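Local coordinates for protein endo-beta-mannanase (Opitutaceae bacterium TAV5, PDB 7BOB) that works as a homotrimeric family 5 exo-beta-1,4-mannosidase, probably releasing mannose from the ends of beta-1,4-linked mannan chains, at residues W37-I42 / L81-D86; A169-W174 / T204-G209; Q469-A474 / A578-L583; V488-A493 / V521-R526. One frame throughout, in Å; residues are numbered along the deposited sequence.

The chain starts with the eight-stranded parallel barrel, and contacts 1 and 2 belong to it. Contact 1 closes a loop of 38 residues and joins the start of helix 39-51 to helix 75-89. Contact 2 follows in series. It closes 29 residues and pins the loop after helix 198-201 to helix 168-183. The nearest atoms of these two are about 17 Å apart. The later part of the chain carries a mixed sheet. There contact 3 closes 103 residues and sets strand 469-473 against helix 569-583. Contact 4, a two-stranded ribbon closing 27 residues, lies within the span that contact 3 closes. The two touch where W472 meets V488.

Contact 1. Residues W37-I42 / L81-D86; sequences WPEDEI and LLRLLD
E39 and R83 meet because of two torsions. E39 sends CG anti to its backbone N (chi1 -169°) and runs out extended, while R83 bends at chi3 and turns its guanidinium back. E39 OE2 comes over one face of the guanidinium, with the two planes 54° apart. In this salt bridge E39 OE2 is 2.8 Å from R83 NH2. E39 OE1 takes a hydrogen bond from W37 NE1 at 2.9 Å. That bond arrives on the anti side of the carboxylate. One acid therefore holds both an indole and an arginine. With an alanine here, R83 would probably lose its countercharge and the W37 N-H its acceptor. Below this polar layer the contact is apolar. W37 presents its CH2 edge to L84 CB at 4.0 Å, and I42 CD1 lies over one indole face. I42 CG2 meets L84 CD1 at 3.8 Å. W34 and F59 also touch L84. P38 stands at the N-cap and is the centre of an inverse gamma turn. The contact joins the first turn of helix 39-51 to helix 75-89, two successive outer helices of the (beta/alpha)8 barrel of family 5 glycoside hydrolases.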
loop_
_atom_site.group_PDB
_atom_site.type_symbol
_atom_site.label_atom_id
_atom_site.label_comp_id
_atom_site.label_asym_id
_atom_site.label_seq_id
_atom_site.Cartn_x
_atom_site.Cartn_y
_atom_site.Cartn_z
ATOM N N TRP A 37 -11.854 20.484 37.227
ATOM C CA TRP A 37 -11.389 21.761 37.772
ATOM C C TRP A 37 -10.871 21.673 39.209
ATOM O O TRP A 37 -11.556 22.112 40.137
ATOM C CB TRP A 37 -12.506 22.806 37.694
ATOM C CG TRP A 37 -11.966 24.227 37.724
ATOM C CD1 TRP A 37 -12.233 25.191 38.655
ATOM C CD2 TRP A 37 -11.054 24.823 36.782
ATOM N NE1 TRP A 37 -11.558 26.354 38.343
ATOM C CE2 TRP A 37 -10.839 26.152 37.191
ATOM C CE3 TRP A 37 -10.431 24.369 35.617
ATOM C CZ2 TRP A 37 -10.001 27.022 36.490
ATOM C CZ3 TRP A 37 -9.602 25.232 34.918
ATOM C CH2 TRP A 37 -9.391 26.536 35.354
ATOM N N PRO A 38 -9.682 21.101 39.436
ATOM C CA PRO A 38 -9.082 21.145 40.782
ATOM C C PRO A 38 -8.308 22.451 40.946
ATOM O O PRO A 38 -7.088 22.546 40.717
ATOM C CB PRO A 38 -8.172 19.914 40.782
ATOM C CG PRO A 38 -7.696 19.822 39.338
ATOM C CD PRO A 38 -8.833 20.364 38.477
ATOM N N GLU A 39 -9.040 23.497 41.340
ATOM C CA GLU A 39 -8.505 24.847 41.200
ATOM C C GLU A 39 -7.320 25.096 42.124
ATOM O O GLU A 39 -6.339 25.726 41.711
ATOM C CB GLU A 39 -9.589 25.883 41.427
ATOM C CG GLU A 39 -9.133 27.277 41.014
ATOM C CD GLU A 39 -10.222 28.328 41.173
ATOM O OE1 GLU A 39 -11.050 28.478 40.247
ATOM O OE2 GLU A 39 -10.240 29.010 42.219
ATOM N N ASP A 40 -7.363 24.608 43.368
ATOM C CA ASP A 40 -6.194 24.791 44.231
ATOM C C ASP A 40 -4.975 24.111 43.625
ATOM O O ASP A 40 -3.874 24.678 43.624
ATOM C CB ASP A 40 -6.454 24.244 45.632
ATOM C CG ASP A 40 -7.388 25.132 46.445
ATOM O OD1 ASP A 40 -7.715 26.260 45.985
ATOM O OD2 ASP A 40 -7.797 24.692 47.546
ATOM N N GLU A 41 -5.160 22.898 43.090
ATOM C CA GLU A 41 -4.065 22.191 42.436
ATOM C C GLU A 41 -3.506 23.011 41.277
ATOM O O GLU A 41 -2.292 23.208 41.176
ATOM C CB GLU A 41 -4.546 20.815 41.969
ATOM C CG GLU A 41 -3.496 20.006 41.178
ATOM C CD GLU A 41 -3.980 18.602 40.804
ATOM O OE1 GLU A 41 -5.171 18.287 41.058
ATOM O OE2 GLU A 41 -3.159 17.814 40.256
ATOM N N ILE A 42 -4.383 23.523 40.404
ATOM C CA ILE A 42 -3.934 24.323 39.260
ATOM C C ILE A 42 -3.121 25.536 39.724
ATOM O O ILE A 42 -1.997 25.778 39.255
ATOM C CB ILE A 42 -5.145 24.752 38.413
ATOM C CG1 ILE A 42 -5.830 23.530 37.786
ATOM C CG2 ILE A 42 -4.740 25.761 37.361
ATOM C CD1 ILE A 42 -7.261 23.796 37.262
ATOM N N LEU A 81 -12.194 29.332 32.332
ATOM C CA LEU A 81 -11.193 29.945 31.461
ATOM C C LEU A 81 -10.769 31.307 32.002
ATOM O O LEU A 81 -9.568 31.595 32.137
ATOM C CB LEU A 81 -11.723 30.070 30.026
ATOM C CG LEU A 81 -10.782 30.640 28.942
ATOM C CD1 LEU A 81 -9.390 30.024 28.989
ATOM C CD2 LEU A 81 -11.374 30.493 27.533
ATOM N N LEU A 82 -11.743 32.159 32.346
ATOM C CA LEU A 82 -11.372 33.487 32.812
ATOM C C LEU A 82 -10.599 33.403 34.130
ATOM O O LEU A 82 -9.641 34.158 34.330
ATOM C CB LEU A 82 -12.609 34.396 32.938
ATOM C CG LEU A 82 -12.246 35.860 33.326
ATOM C CD1 LEU A 82 -13.059 36.921 32.549
ATOM C CD2 LEU A 82 -12.311 36.150 34.842
ATOM N N ARG A 83 -10.966 32.473 35.018
ATOM C CA ARG A 83 -10.234 32.344 36.280
ATOM C C ARG A 83 -8.785 31.925 36.033
ATOM O O ARG A 83 -7.871 32.416 36.703
ATOM C CB ARG A 83 -10.955 31.358 37.212
ATOM C CG ARG A 83 -12.414 31.812 37.620
ATOM C CD ARG A 83 -13.016 30.995 38.782
ATOM N NE ARG A 83 -12.206 31.189 39.980
ATOM C CZ ARG A 83 -12.665 31.178 41.233
ATOM N NH1 ARG A 83 -13.958 30.968 41.483
ATOM N NH2 ARG A 83 -11.817 31.375 42.243
ATOM N N LEU A 84 -8.558 31.033 35.051
ATOM C CA LEU A 84 -7.198 30.630 34.709
ATOM C C LEU A 84 -6.406 31.801 34.144
ATOM O O LEU A 84 -5.293 32.069 34.598
ATOM C CB LEU A 84 -7.219 29.463 33.712
ATOM C CG LEU A 84 -5.916 28.749 33.353
ATOM C CD1 LEU A 84 -5.194 28.264 34.595
ATOM C CD2 LEU A 84 -6.225 27.561 32.417
ATOM N N LEU A 85 -6.957 32.501 33.141
ATOM C CA LEU A 85 -6.257 33.638 32.545
ATOM C C LEU A 85 -5.852 34.639 33.606
ATOM O O LEU A 85 -4.717 35.142 33.614
ATOM C CB LEU A 85 -7.145 34.316 31.507
ATOM C CG LEU A 85 -7.471 33.441 30.297
ATOM C CD1 LEU A 85 -8.626 34.015 29.488
ATOM C CD2 LEU A 85 -6.205 33.279 29.427
ATOM N N ASP A 86 -6.773 34.911 34.531
ATOM C CA ASP A 86 -6.511 35.824 35.636
ATOM C C ASP A 86 -5.394 35.303 36.532
ATOM O O ASP A 86 -4.435 36.021 36.838
ATOM C CB ASP A 86 -7.809 35.999 36.419
ATOM C CG ASP A 86 -7.847 37.263 37.200
ATOM O OD1 ASP A 86 -8.160 38.314 36.595
ATOM O OD2 ASP A 86 -7.579 37.192 38.421
#

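Contact 2. Residues A169-W174 / T204-G209; sequences AQVHEW and TGWRLG
V171 sets one methyl on the indole of W206. Its CG1 lies anti to the backbone N (chi1 168°) and stands over the five-membered ring. V171 CG1 is 3.7 Å from the centroid of the W206 five-membered ring and 20° off the normal, a CH-pi contact. It sits toward the rim of the indole, with V171 CG1 3.5 Å from W206 NE1. V171 CG1 is also 3.5 Å from G205 O. The other methyl, CG2, turns toward the backbone at T204 and G205. A side chain at G205 would be pressed against V171 CG2, and its backbone angles also suit glycine. W206 directs CG away from its own carbonyl carbon (chi1 -72°), which swings the indole back to the helix. Its benzo edge then reaches W174, with W206 CZ2 3.9 Å from W174 CZ3. These two indoles meet obliquely. W206 NE1 is buried here and has no polar partner in the model. T204 forms an ST turn, in which OG1 accepts from the backbone N of W206 at 3.1 Å, and this bond steadies the backbone from which the indole springs. C195 adds to the packing round W206. The loop following helix 198-201 is thus laid against the start of helix 168-183. C163 of helix 162-165 touches both T204 and W206, and F121 and F100 of strand 94-101 meet W174 edge-to-face.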
loop_
_atom_site.group_PDB
_atom_site.type_symbol
_atom_site.label_atom_id
_atom_site.label_comp_id
_atom_site.label_asym_id
_atom_site.label_seq_id
_atom_site.Cartn_x
_atom_site.Cartn_y
_atom_site.Cartn_z
ATOM N N ALA A 169 -5.423 22.373 -0.551
ATOM C CA ALA A 169 -6.204 23.585 -0.772
ATOM C C ALA A 169 -7.247 23.783 0.328
ATOM O O ALA A 169 -7.480 24.916 0.780
ATOM C CB ALA A 169 -6.880 23.532 -2.148
ATOM N N GLN A 170 -7.876 22.688 0.779
ATOM C CA GLN A 170 -8.900 22.791 1.813
ATOM C C GLN A 170 -8.300 23.102 3.184
ATOM O O GLN A 170 -8.915 23.821 3.985
ATOM C CB GLN A 170 -9.720 21.499 1.871
ATOM C CG GLN A 170 -10.805 21.395 0.805
ATOM C CD GLN A 170 -11.316 19.985 0.657
ATOM O OE1 GLN A 170 -10.587 19.020 0.888
ATOM N NE2 GLN A 170 -12.567 19.852 0.244
ATOM N N VAL A 171 -7.129 22.531 3.493
ATOM C CA VAL A 171 -6.442 22.873 4.736
ATOM C C VAL A 171 -6.014 24.330 4.716
ATOM O O VAL A 171 -6.154 25.047 5.716
ATOM C CB VAL A 171 -5.232 21.947 4.966
ATOM C CG1 VAL A 171 -4.333 22.494 6.099
ATOM C CG2 VAL A 171 -5.685 20.509 5.241
ATOM N N HIS A 172 -5.474 24.786 3.583
ATOM C CA HIS A 172 -5.100 26.189 3.440
ATOM C C HIS A 172 -6.295 27.096 3.696
ATOM O O HIS A 172 -6.174 28.109 4.404
ATOM C CB HIS A 172 -4.518 26.420 2.045
ATOM C CG HIS A 172 -4.085 27.828 1.771
ATOM N ND1 HIS A 172 -2.763 28.180 1.608
ATOM C CD2 HIS A 172 -4.802 28.961 1.579
ATOM C CE1 HIS A 172 -2.679 29.473 1.348
ATOM N NE2 HIS A 172 -3.904 29.970 1.326
ATOM N N GLU A 173 -7.470 26.722 3.155
ATOM C CA GLU A 173 -8.659 27.545 3.319
ATOM C C GLU A 173 -9.144 27.531 4.762
ATOM O O GLU A 173 -9.550 28.569 5.293
ATOM C CB GLU A 173 -9.761 27.072 2.360
ATOM C CG GLU A 173 -11.130 27.739 2.540
ATOM C CD GLU A 173 -11.108 29.256 2.272
ATOM O OE1 GLU A 173 -10.120 29.776 1.717
ATOM O OE2 GLU A 173 -12.086 29.941 2.619
ATOM N N TRP A 174 -9.120 26.366 5.413
ATOM C CA TRP A 174 -9.557 26.286 6.803
ATOM C C TRP A 174 -8.698 27.168 7.689
ATOM O O TRP A 174 -9.203 27.831 8.614
ATOM C CB TRP A 174 -9.485 24.841 7.275
ATOM C CG TRP A 174 -9.948 24.615 8.668
ATOM C CD1 TRP A 174 -11.219 24.304 9.068
ATOM C CD2 TRP A 174 -9.144 24.633 9.851
ATOM N NE1 TRP A 174 -11.253 24.137 10.429
ATOM C CE2 TRP A 174 -9.994 24.336 10.935
ATOM C CE3 TRP A 174 -7.791 24.873 10.101
ATOM C CZ2 TRP A 174 -9.536 24.277 12.251
ATOM C CZ3 TRP A 174 -7.335 24.811 11.410
ATOM C CH2 TRP A 174 -8.202 24.513 12.466
ATOM N N THR A 204 1.040 16.879 4.981
ATOM C CA THR A 204 -0.242 16.874 5.662
ATOM C C THR A 204 -1.130 18.008 5.201
ATOM O O THR A 204 -2.242 18.132 5.697
ATOM C CB THR A 204 -0.031 17.007 7.167
ATOM O OG1 THR A 204 0.506 18.320 7.429
ATOM C CG2 THR A 204 0.953 15.947 7.669
ATOM N N GLY A 205 -0.648 18.853 4.282
ATOM C CA GLY A 205 -1.275 20.118 3.984
ATOM C C GLY A 205 -0.820 21.258 4.875
ATOM O O GLY A 205 -1.177 22.415 4.607
ATOM N N TRP A 206 -0.033 20.975 5.921
ATOM C CA TRP A 206 0.526 22.015 6.789
ATOM C C TRP A 206 1.977 22.212 6.354
ATOM O O TRP A 206 2.874 21.471 6.769
ATOM C CB TRP A 206 0.379 21.629 8.257
ATOM C CG TRP A 206 -1.068 21.717 8.718
ATOM C CD1 TRP A 206 -2.012 20.719 8.681
ATOM C CD2 TRP A 206 -1.734 22.873 9.253
ATOM N NE1 TRP A 206 -3.218 21.183 9.165
ATOM C CE2 TRP A 206 -3.073 22.499 9.523
ATOM C CE3 TRP A 206 -1.328 24.189 9.530
ATOM C CZ2 TRP A 206 -4.008 23.392 10.061
ATOM C CZ3 TRP A 206 -2.253 25.071 10.055
ATOM C CH2 TRP A 206 -3.581 24.668 10.325
ATOM N N ARG A 207 2.202 23.204 5.495
ATOM C CA ARG A 207 3.410 23.268 4.688
ATOM C C ARG A 207 4.256 24.483 5.020
ATOM O O ARG A 207 3.744 25.553 5.375
ATOM C CB ARG A 207 3.069 23.314 3.211
ATOM C CG ARG A 207 2.384 22.050 2.715
ATOM C CD ARG A 207 1.734 22.299 1.374
ATOM N NE ARG A 207 1.373 21.050 0.711
ATOM C CZ ARG A 207 0.848 20.982 -0.507
ATOM N NH1 ARG A 207 0.618 22.102 -1.189
ATOM N NH2 ARG A 207 0.567 19.794 -1.049
ATOM N N LEU A 208 5.567 24.290 4.892
ATOM C CA LEU A 208 6.538 25.374 4.866
ATOM C C LEU A 208 6.739 25.764 3.412
ATOM O O LEU A 208 7.334 25.008 2.648
ATOM C CB LEU A 208 7.871 24.932 5.471
ATOM C CG LEU A 208 7.841 24.298 6.860
ATOM C CD1 LEU A 208 9.216 23.772 7.225
ATOM C CD2 LEU A 208 7.380 25.331 7.877
ATOM N N GLY A 209 6.243 26.926 3.013
ATOM C CA GLY A 209 6.625 27.412 1.703
ATOM C C GLY A 209 5.499 27.663 0.727
ATOM O O GLY A 209 4.992 26.734 0.071
#

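Contact 3. Residues Q469-A474 / A578-L583; sequences QLLWHA and AWYAAL
H473 overlaps the side of Y580 and at the same time reaches W579. H473 CE1 lies 3.4 Å from Y580 CE1, with the phenol carbons at the edge of the imidazole. The two planes are 50° apart, an oblique meeting. On the tryptophan side H473 NE2 lies near the indole plane, at the edge, 3.2 Å from W579 NE1. Those rings also meet obliquely. First torsions place the imidazole and the indole. H473 turns CG away from its carbonyl carbon (chi1 -79°), which points the imidazole at the helix. W579 instead has CG anti to the backbone N, and its indole end swings toward the strand. The three rings form an aromatic cluster between strand 469-473 and the last turns of helix 569-583. The strand belongs to the mixed seven-stranded sheet of the C-terminal domain, and the helix packs on one side of it. The short axes approach to 10.5 Å and run at 137° to each other. E559 ties the polar ends together, since its OE2 is hydrogen-bonded to both H473 ND1 and Y580 OH. This shared partner probably restrains the turn of the imidazole. Farther along, L471 packs beside the rings. L471 CD1 touches L583 CB at 4.0 Å, and L471 CD2 lies 4.3 Å from Y580 CD1. L583 in turn places CG over one face of the W579 indole. Y510 and F512 meet W579 edge-to-face, while A416, L419 and L420 of helix 406-422 touch Y580.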
loop_
_atom_site.group_PDB
_atom_site.type_symbol
_atom_site.label_atom_id
_atom_site.label_comp_id
_atom_site.label_asym_id
_atom_site.label_seq_id
_atom_site.Cartn_x
_atom_site.Cartn_y
_atom_site.Cartn_z
ATOM N N GLN A 469 30.340 27.015 -4.743
ATOM C CA GLN A 469 30.796 25.628 -4.786
ATOM C C GLN A 469 29.589 24.708 -4.580
ATOM O O GLN A 469 28.973 24.723 -3.506
ATOM C CB GLN A 469 31.844 25.373 -3.707
ATOM C CG GLN A 469 32.877 26.472 -3.570
ATOM C CD GLN A 469 33.690 26.604 -4.827
ATOM O OE1 GLN A 469 34.434 25.692 -5.181
ATOM N NE2 GLN A 469 33.530 27.725 -5.528
ATOM N N LEU A 470 29.258 23.914 -5.596
ATOM C CA LEU A 470 28.091 23.029 -5.580
ATOM C C LEU A 470 28.539 21.574 -5.488
ATOM O O LEU A 470 29.266 21.081 -6.366
ATOM C CB LEU A 470 27.231 23.239 -6.827
ATOM C CG LEU A 470 25.920 22.464 -6.977
ATOM C CD1 LEU A 470 24.880 22.928 -5.940
ATOM C CD2 LEU A 470 25.383 22.646 -8.386
ATOM N N LEU A 471 28.107 20.888 -4.432
ATOM C CA LEU A 471 28.246 19.439 -4.328
ATOM C C LEU A 471 26.885 18.821 -4.650
ATOM O O LEU A 471 25.932 18.956 -3.871
ATOM C CB LEU A 471 28.732 19.025 -2.944
ATOM C CG LEU A 471 28.815 17.518 -2.704
ATOM C CD1 LEU A 471 29.616 16.794 -3.819
ATOM C CD2 LEU A 471 29.454 17.269 -1.354
ATOM N N TRP A 472 26.788 18.158 -5.803
ATOM C CA TRP A 472 25.508 17.707 -6.357
ATOM C C TRP A 472 25.433 16.187 -6.265
ATOM O O TRP A 472 25.990 15.476 -7.110
ATOM C CB TRP A 472 25.355 18.174 -7.798
ATOM C CG TRP A 472 23.940 18.175 -8.291
ATOM C CD1 TRP A 472 22.883 17.488 -7.766
ATOM C CD2 TRP A 472 23.433 18.891 -9.424
ATOM N NE1 TRP A 472 21.751 17.744 -8.495
ATOM C CE2 TRP A 472 22.055 18.611 -9.509
ATOM C CE3 TRP A 472 24.013 19.742 -10.376
ATOM C CZ2 TRP A 472 21.245 19.151 -10.502
ATOM C CZ3 TRP A 472 23.205 20.285 -11.359
ATOM C CH2 TRP A 472 21.835 19.988 -11.415
ATOM N N HIS A 473 24.733 15.678 -5.258
ATOM C CA HIS A 473 24.571 14.234 -5.162
ATOM C C HIS A 473 23.398 13.806 -6.038
ATOM O O HIS A 473 22.256 14.224 -5.802
ATOM C CB HIS A 473 24.381 13.797 -3.714
ATOM C CG HIS A 473 25.662 13.743 -2.943
ATOM N ND1 HIS A 473 25.707 13.636 -1.570
ATOM C CD2 HIS A 473 26.952 13.794 -3.358
ATOM C CE1 HIS A 473 26.969 13.611 -1.175
ATOM N NE2 HIS A 473 27.745 13.713 -2.240
ATOM N N ALA A 474 23.700 13.007 -7.067
ATOM C CA ALA A 474 22.764 12.324 -7.953
ATOM C C ALA A 474 21.903 13.305 -8.738
ATOM O O ALA A 474 20.703 13.418 -8.465
ATOM C CB ALA A 474 21.873 11.372 -7.152
ATOM N N ALA A 578 33.251 11.199 6.378
ATOM C CA ALA A 578 34.470 11.533 5.645
ATOM C C ALA A 578 34.203 11.725 4.153
ATOM O O ALA A 578 34.927 12.476 3.489
ATOM C CB ALA A 578 35.520 10.440 5.858
ATOM N N TRP A 579 33.160 11.075 3.618
ATOM C CA TRP A 579 32.802 11.252 2.211
ATOM C C TRP A 579 32.548 12.719 1.876
ATOM O O TRP A 579 33.063 13.234 0.873
ATOM C CB TRP A 579 31.563 10.422 1.861
ATOM C CG TRP A 579 31.080 10.705 0.469
ATOM C CD1 TRP A 579 30.160 11.640 0.093
ATOM C CD2 TRP A 579 31.527 10.066 -0.747
ATOM N NE1 TRP A 579 29.991 11.612 -1.277
ATOM C CE2 TRP A 579 30.823 10.659 -1.813
ATOM C CE3 TRP A 579 32.463 9.062 -1.029
ATOM C CZ2 TRP A 579 31.012 10.274 -3.138
ATOM C CZ3 TRP A 579 32.653 8.677 -2.349
ATOM C CH2 TRP A 579 31.934 9.286 -3.384
ATOM N N TYR A 580 31.713 13.403 2.679
ATOM C CA TYR A 580 31.406 14.802 2.375
ATOM C C TYR A 580 32.657 15.669 2.447
ATOM O O TYR A 580 32.843 16.576 1.621
ATOM C CB TYR A 580 30.340 15.349 3.326
ATOM C CG TYR A 580 28.987 14.736 3.129
ATOM C CD1 TYR A 580 28.085 15.271 2.208
ATOM C CD2 TYR A 580 28.613 13.616 3.845
ATOM C CE1 TYR A 580 26.853 14.702 2.005
ATOM C CE2 TYR A 580 27.389 13.042 3.655
ATOM C CZ TYR A 580 26.513 13.592 2.738
ATOM O OH TYR A 580 25.299 13.006 2.564
ATOM N N ALA A 581 33.510 15.428 3.447
ATOM C CA ALA A 581 34.718 16.239 3.596
ATOM C C ALA A 581 35.604 16.136 2.357
ATOM O O ALA A 581 36.053 17.151 1.815
ATOM C CB ALA A 581 35.486 15.825 4.852
ATOM N N ALA A 582 35.823 14.915 1.863
ATOM C CA ALA A 582 36.690 14.737 0.699
ATOM C C ALA A 582 36.161 15.479 -0.528
ATOM O O ALA A 582 36.940 16.042 -1.309
ATOM C CB ALA A 582 36.853 13.252 0.393
ATOM N N LEU A 583 34.842 15.509 -0.708
ATOM C CA LEU A 583 34.281 16.042 -1.941
ATOM C C LEU A 583 33.969 17.525 -1.882
ATOM O O LEU A 583 33.759 18.141 -2.934
ATOM C CB LEU A 583 33.005 15.288 -2.300
ATOM C CG LEU A 583 33.238 13.856 -2.781
ATOM C CD1 LEU A 583 32.079 13.504 -3.626
ATOM C CD2 LEU A 583 34.516 13.750 -3.571
#

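Contact 4. Residues V488-A493 / V521-R526; sequences VGAEIA and VRIEPR
The carboxylate of E491 and the guanidinium of R526 stand almost perpendicular, with planes 86° apart. E491 OE1 approaches the guanidinium obliquely and forms a salt bridge, with E491 OE1 2.7 Å from R526 NH1. E491 reaches out with an extended chain. R526 bends at chi2 (-76°) and chi3 and folds back, so its CG also lies beside the carboxylate. With an alanine in place of this glutamate, R526 would probably lose its countercharge and its guanidinium be freer to turn. A290 of a neighbouring subunit packs on R526, and its backbone N makes a weak hydrogen bond to E491 OE1. The backbones pair as antiparallel strands. E491 and E524 form the hydrogen-bonded pair, with E524 N to E491 O at 2.8 Å and E491 N to E524 O at 3.0 Å. Past this pair, A493 N meets R522 O at 2.7 Å. At the other end R526 N bonds to G489 O at 2.9 Å. A490 with P525 and I492 with I523 are the non-hydrogen-bonded pairs, and A490 CB lies 4.2 Å from I523 CB. I492 CG2 packs on V521 CG1 at 3.9 Å. L542 and W480 touch I523. I492 packs on L286 of the neighbouring subunit. The strands form a two-stranded antiparallel ribbon beside the mixed sheet of the C-terminal domain, and it takes part in a subunit interface of the trimer.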
loop_
_atom_site.group_PDB
_atom_site.type_symbol
_atom_site.label_atom_id
_atom_site.label_comp_id
_atom_site.label_asym_id
_atom_site.label_seq_id
_atom_site.Cartn_x
_atom_site.Cartn_y
_atom_site.Cartn_z
ATOM N N VAL A 488 26.500 20.399 -15.098
ATOM C CA VAL A 488 27.299 19.281 -14.613
ATOM C C VAL A 488 28.602 19.171 -15.409
ATOM O O VAL A 488 29.656 18.835 -14.854
ATOM C CB VAL A 488 26.478 17.981 -14.680
ATOM C CG1 VAL A 488 27.399 16.749 -14.577
ATOM C CG2 VAL A 488 25.420 17.974 -13.595
ATOM N N GLY A 489 28.549 19.463 -16.707
ATOM C CA GLY A 489 29.695 19.315 -17.578
ATOM C C GLY A 489 29.797 17.981 -18.293
ATOM O O GLY A 489 30.910 17.527 -18.574
ATOM N N ALA A 490 28.669 17.343 -18.609
ATOM C CA ALA A 490 28.638 16.006 -19.178
ATOM C C ALA A 490 27.244 15.757 -19.741
ATOM O O ALA A 490 26.272 16.355 -19.282
ATOM C CB ALA A 490 28.993 14.950 -18.129
ATOM N N GLU A 491 27.171 14.914 -20.765
ATOM C CA GLU A 491 25.931 14.489 -21.394
ATOM C C GLU A 491 25.681 13.016 -21.095
ATOM O O GLU A 491 26.620 12.248 -20.853
ATOM C CB GLU A 491 25.987 14.682 -22.912
ATOM C CG GLU A 491 25.688 16.076 -23.374
ATOM C CD GLU A 491 26.264 16.357 -24.744
ATOM O OE1 GLU A 491 26.562 15.395 -25.480
ATOM O OE2 GLU A 491 26.433 17.547 -25.081
ATOM N N ILE A 492 24.406 12.626 -21.136
ATOM C CA ILE A 492 24.035 11.221 -20.993
ATOM C C ILE A 492 24.228 10.535 -22.338
ATOM O O ILE A 492 23.579 10.897 -23.330
ATOM C CB ILE A 492 22.588 11.054 -20.508
ATOM C CG1 ILE A 492 22.366 11.722 -19.144
ATOM C CG2 ILE A 492 22.248 9.584 -20.404
ATOM C CD1 ILE A 492 20.886 11.639 -18.656
ATOM N N ALA A 493 25.112 9.537 -22.372
ATOM C CA ALA A 493 25.294 8.755 -23.587
ATOM C C ALA A 493 24.310 7.603 -23.671
ATOM O O ALA A 493 23.812 7.289 -24.757
ATOM C CB ALA A 493 26.722 8.220 -23.670
ATOM N N VAL A 521 23.252 6.019 -15.246
ATOM C CA VAL A 521 23.520 6.563 -16.570
ATOM C C VAL A 521 24.997 6.429 -16.876
ATOM O O VAL A 521 25.847 6.449 -15.981
ATOM C CB VAL A 521 23.099 8.041 -16.722
ATOM C CG1 VAL A 521 21.582 8.154 -16.793
ATOM C CG2 VAL A 521 23.699 8.880 -15.600
ATOM N N ARG A 522 25.289 6.293 -18.165
ATOM C CA ARG A 522 26.639 6.395 -18.697
ATOM C C ARG A 522 26.812 7.793 -19.289
ATOM O O ARG A 522 26.044 8.205 -20.167
ATOM C CB ARG A 522 26.877 5.320 -19.754
ATOM C CG ARG A 522 28.324 5.166 -20.124
ATOM C CD ARG A 522 28.508 4.956 -21.617
ATOM N NE ARG A 522 28.253 3.578 -22.017
ATOM C CZ ARG A 522 29.017 2.901 -22.876
ATOM N NH1 ARG A 522 30.083 3.477 -23.418
ATOM N NH2 ARG A 522 28.718 1.646 -23.192
ATOM N N ILE A 523 27.806 8.524 -18.813
ATOM C CA ILE A 523 27.968 9.899 -19.250
ATOM C C ILE A 523 29.151 10.013 -20.204
ATOM O O ILE A 523 30.035 9.159 -20.256
ATOM C CB ILE A 523 28.122 10.862 -18.062
ATOM C CG1 ILE A 523 29.281 10.427 -17.163
ATOM C CG2 ILE A 523 26.779 10.927 -17.272
ATOM C CD1 ILE A 523 30.609 11.087 -17.481
ATOM N N GLU A 524 29.143 11.096 -20.976
ATOM C CA GLU A 524 30.278 11.523 -21.781
ATOM C C GLU A 524 30.703 12.910 -21.314
ATOM O O GLU A 524 29.867 13.831 -21.304
ATOM C CB GLU A 524 29.918 11.546 -23.265
ATOM C CG GLU A 524 31.104 11.659 -24.196
ATOM C CD GLU A 524 31.913 10.383 -24.238
ATOM O OE1 GLU A 524 31.302 9.278 -24.298
ATOM O OE2 GLU A 524 33.161 10.494 -24.200
ATOM N N PRO A 525 31.956 13.111 -20.901
ATOM C CA PRO A 525 32.376 14.445 -20.442
ATOM C C PRO A 525 32.283 15.501 -21.540
ATOM O O PRO A 525 32.631 15.262 -22.692
ATOM C CB PRO A 525 33.819 14.212 -19.991
ATOM C CG PRO A 525 33.811 12.779 -19.512
ATOM C CD PRO A 525 32.919 12.066 -20.506
ATOM N N ARG A 526 31.755 16.671 -21.178
ATOM C CA ARG A 526 31.640 17.807 -22.094
ATOM C C ARG A 526 32.013 19.059 -21.300
ATOM O O ARG A 526 31.224 19.985 -21.110
ATOM C CB ARG A 526 30.246 17.931 -22.716
ATOM C CG ARG A 526 29.871 16.797 -23.705
ATOM C CD ARG A 526 30.557 16.939 -25.083
ATOM N NE ARG A 526 30.885 15.648 -25.718
ATOM C CZ ARG A 526 30.089 14.994 -26.572
ATOM N NH1 ARG A 526 28.904 15.505 -26.887
ATOM N NH2 ARG A 526 30.473 13.828 -27.114
#